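Local coordinates for structural polyprotein, VP1 (Israeli acute paralysis virus, PDB 5CDD) that probably serves as a structural subunit of the virus capsid, as a jelly-roll coat protein cut from the longer structural polyprotein, at residues A[151-156]-A[190-195]. Sequence-based numbering, arbitrary orientation.
Sequences YRKIPI and FGWMIG
Lys153 is the first residue of 151-156 to meet the other segment, and it does so with the carbon part of its chain: CE comes up to the rim of the Trp192 indole, near the ring plane, with 4.4 Å between Lys153 CE and Trp192 CZ3. The extended middle of the chain (chi3 174°) carries CE out to that rim, and a bend at the last torsion then turns the ammonium toward the carbonyl O of Val46 in a neighbouring chain of the structural polyprotein. Lys153 also makes a cation-pi contact with Phe87 of its own chain. The Trp192 indole N-H is likewise used at a subunit boundary, bonded to the hydroxyl of Tyr95 in another neighbouring chain.

The fold is consistent with the picorna-like jelly roll of dicistrovirus capsid proteins. Here 154-155 and 189-191 each pair antiparallel with strand 87-98, a shared neighbour that brings them together, and the touching parts of the segments run 94° apart, joined by side chains alone.

Further along, Ile156 supplies the closest approach. Its CG1 stands anti to the carbonyl carbon, and the extended next torsion (chi2 177°) sends CD1 on obliquely against the Phe190 ring, 3.5 Å from Phe190 CD1, the two side chains crossing at about a right angle. Tyr88 and Ser82 touch both residues, while Leu81 of helix 77-82 and Met54 of a neighbouring chain also pack on Phe190.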
loop_
_atom_site.group_PDB
_atom_site.type_symbol
_atom_site.label_atom_id
_atom_site.label_comp_id
_atom_site.label_asym_id
_atom_site.label_seq_id
_atom_site.Cartn_x
_atom_site.Cartn_y
_atom_site.Cartn_z
ATOM N N TYR A 151 23.714 -0.449 38.906
ATOM C CA TYR A 151 22.503 -0.443 39.723
ATOM C C TYR A 151 21.295 -0.004 38.903
ATOM O O TYR A 151 21.430 0.746 37.938
ATOM C CB TYR A 151 22.675 0.514 40.898
ATOM C CG TYR A 151 23.864 0.209 41.773
ATOM C CD1 TYR A 151 23.887 -0.926 42.582
ATOM C CD2 TYR A 151 24.964 1.065 41.807
ATOM C CE1 TYR A 151 24.973 -1.199 43.408
ATOM C CE2 TYR A 151 26.055 0.802 42.628
ATOM C CZ TYR A 151 26.052 -0.330 43.427
ATOM O OH TYR A 151 27.123 -0.586 44.252
ATOM N N ARG A 152 20.112 -0.463 39.304
ATOM C CA ARG A 152 18.880 -0.115 38.603
ATOM C C ARG A 152 18.456 1.344 38.796
ATOM O O ARG A 152 17.632 1.860 38.038
ATOM C CB ARG A 152 17.752 -1.047 39.043
ATOM C CG ARG A 152 17.443 -1.015 40.527
ATOM C CD ARG A 152 16.406 -2.065 40.847
ATOM N NE ARG A 152 16.904 -3.400 40.532
ATOM C CZ ARG A 152 16.127 -4.458 40.334
ATOM N NH1 ARG A 152 14.808 -4.337 40.416
ATOM N NH2 ARG A 152 16.668 -5.636 40.055
ATOM N N LYS A 153 19.012 2.000 39.813
ATOM C CA LYS A 153 18.719 3.403 40.089
ATOM C C LYS A 153 19.847 4.014 40.916
ATOM O O LYS A 153 20.528 3.315 41.665
ATOM C CB LYS A 153 17.374 3.557 40.817
ATOM C CG LYS A 153 17.283 2.908 42.188
ATOM C CD LYS A 153 15.943 3.254 42.836
ATOM C CE LYS A 153 15.717 2.527 44.156
ATOM N NZ LYS A 153 15.552 1.058 43.981
ATOM N N ILE A 154 20.046 5.318 40.760
ATOM C CA ILE A 154 21.100 6.028 41.478
ATOM C C ILE A 154 20.521 7.184 42.293
ATOM O O ILE A 154 19.560 7.827 41.869
ATOM C CB ILE A 154 22.128 6.638 40.496
ATOM C CG1 ILE A 154 22.537 5.617 39.425
ATOM C CG2 ILE A 154 23.348 7.117 41.260
ATOM C CD1 ILE A 154 23.406 4.477 39.918
ATOM N N PRO A 155 21.096 7.457 43.480
ATOM C CA PRO A 155 20.581 8.564 44.293
ATOM C C PRO A 155 20.923 9.897 43.630
ATOM O O PRO A 155 22.054 10.104 43.187
ATOM C CB PRO A 155 21.308 8.388 45.628
ATOM C CG PRO A 155 21.582 6.925 45.682
ATOM C CD PRO A 155 22.025 6.631 44.271
ATOM N N ILE A 156 19.947 10.794 43.554
ATOM C CA ILE A 156 20.175 12.093 42.942
ATOM C C ILE A 156 21.188 12.884 43.762
ATOM O O ILE A 156 20.982 13.130 44.952
ATOM C CB ILE A 156 18.870 12.902 42.841
ATOM C CG1 ILE A 156 17.858 12.146 41.980
ATOM C CG2 ILE A 156 19.156 14.268 42.245
ATOM C CD1 ILE A 156 16.510 12.825 41.876
ATOM N N PHE A 190 12.709 10.215 37.169
ATOM C CA PHE A 190 13.027 10.337 38.587
ATOM C C PHE A 190 12.073 9.414 39.332
ATOM O O PHE A 190 11.029 9.033 38.803
ATOM C CB PHE A 190 12.821 11.770 39.077
ATOM C CG PHE A 190 13.814 12.755 38.524
ATOM C CD1 PHE A 190 15.173 12.534 38.660
ATOM C CD2 PHE A 190 13.391 13.901 37.869
ATOM C CE1 PHE A 190 16.100 13.433 38.148
ATOM C CE2 PHE A 190 14.314 14.808 37.353
ATOM C CZ PHE A 190 15.670 14.569 37.496
ATOM N N GLY A 191 12.425 9.063 40.563
ATOM C CA GLY A 191 11.578 8.176 41.337
ATOM C C GLY A 191 11.670 8.387 42.831
ATOM O O GLY A 191 12.653 8.930 43.332
ATOM N N TRP A 192 10.639 7.941 43.542
ATOM C CA TRP A 192 10.576 8.076 44.995
ATOM C C TRP A 192 10.397 9.477 45.565
ATOM O O TRP A 192 11.214 9.957 46.353
ATOM C CB TRP A 192 11.812 7.457 45.653
ATOM C CG TRP A 192 11.509 6.770 46.950
ATOM C CD1 TRP A 192 10.875 7.301 48.039
ATOM C CD2 TRP A 192 11.835 5.420 47.295
ATOM N NE1 TRP A 192 10.788 6.362 49.042
ATOM C CE2 TRP A 192 11.369 5.199 48.611
ATOM C CE3 TRP A 192 12.477 4.374 46.620
ATOM C CZ2 TRP A 192 11.523 3.975 49.266
ATOM C CZ3 TRP A 192 12.632 3.154 47.270
ATOM C CH2 TRP A 192 12.153 2.968 48.583
ATOM N N MET A 193 9.316 10.127 45.151
ATOM C CA MET A 193 8.998 11.479 45.581
ATOM C C MET A 193 9.199 11.822 47.050
ATOM O O MET A 193 8.820 11.056 47.936
ATOM C CB MET A 193 7.569 11.822 45.169
ATOM C CG MET A 193 7.158 13.246 45.458
ATOM S SD MET A 193 5.404 13.460 45.162
ATOM C CE MET A 193 5.424 13.781 43.423
ATOM N N ILE A 194 9.792 12.986 47.295
ATOM C CA ILE A 194 10.045 13.456 48.652
ATOM C C ILE A 194 9.550 14.894 48.797
ATOM O O ILE A 194 8.812 15.388 47.945
ATOM C CB ILE A 194 11.553 13.396 48.984
ATOM C CG1 ILE A 194 12.355 14.137 47.910
ATOM C CG2 ILE A 194 12.004 11.946 49.078
ATOM C CD1 ILE A 194 13.850 14.138 48.155
ATOM N N GLY A 195 9.949 15.561 49.875
ATOM C CA GLY A 195 9.529 16.936 50.091
ATOM C C GLY A 195 10.379 17.918 49.306
ATOM O O GLY A 195 11.582 17.712 49.149
#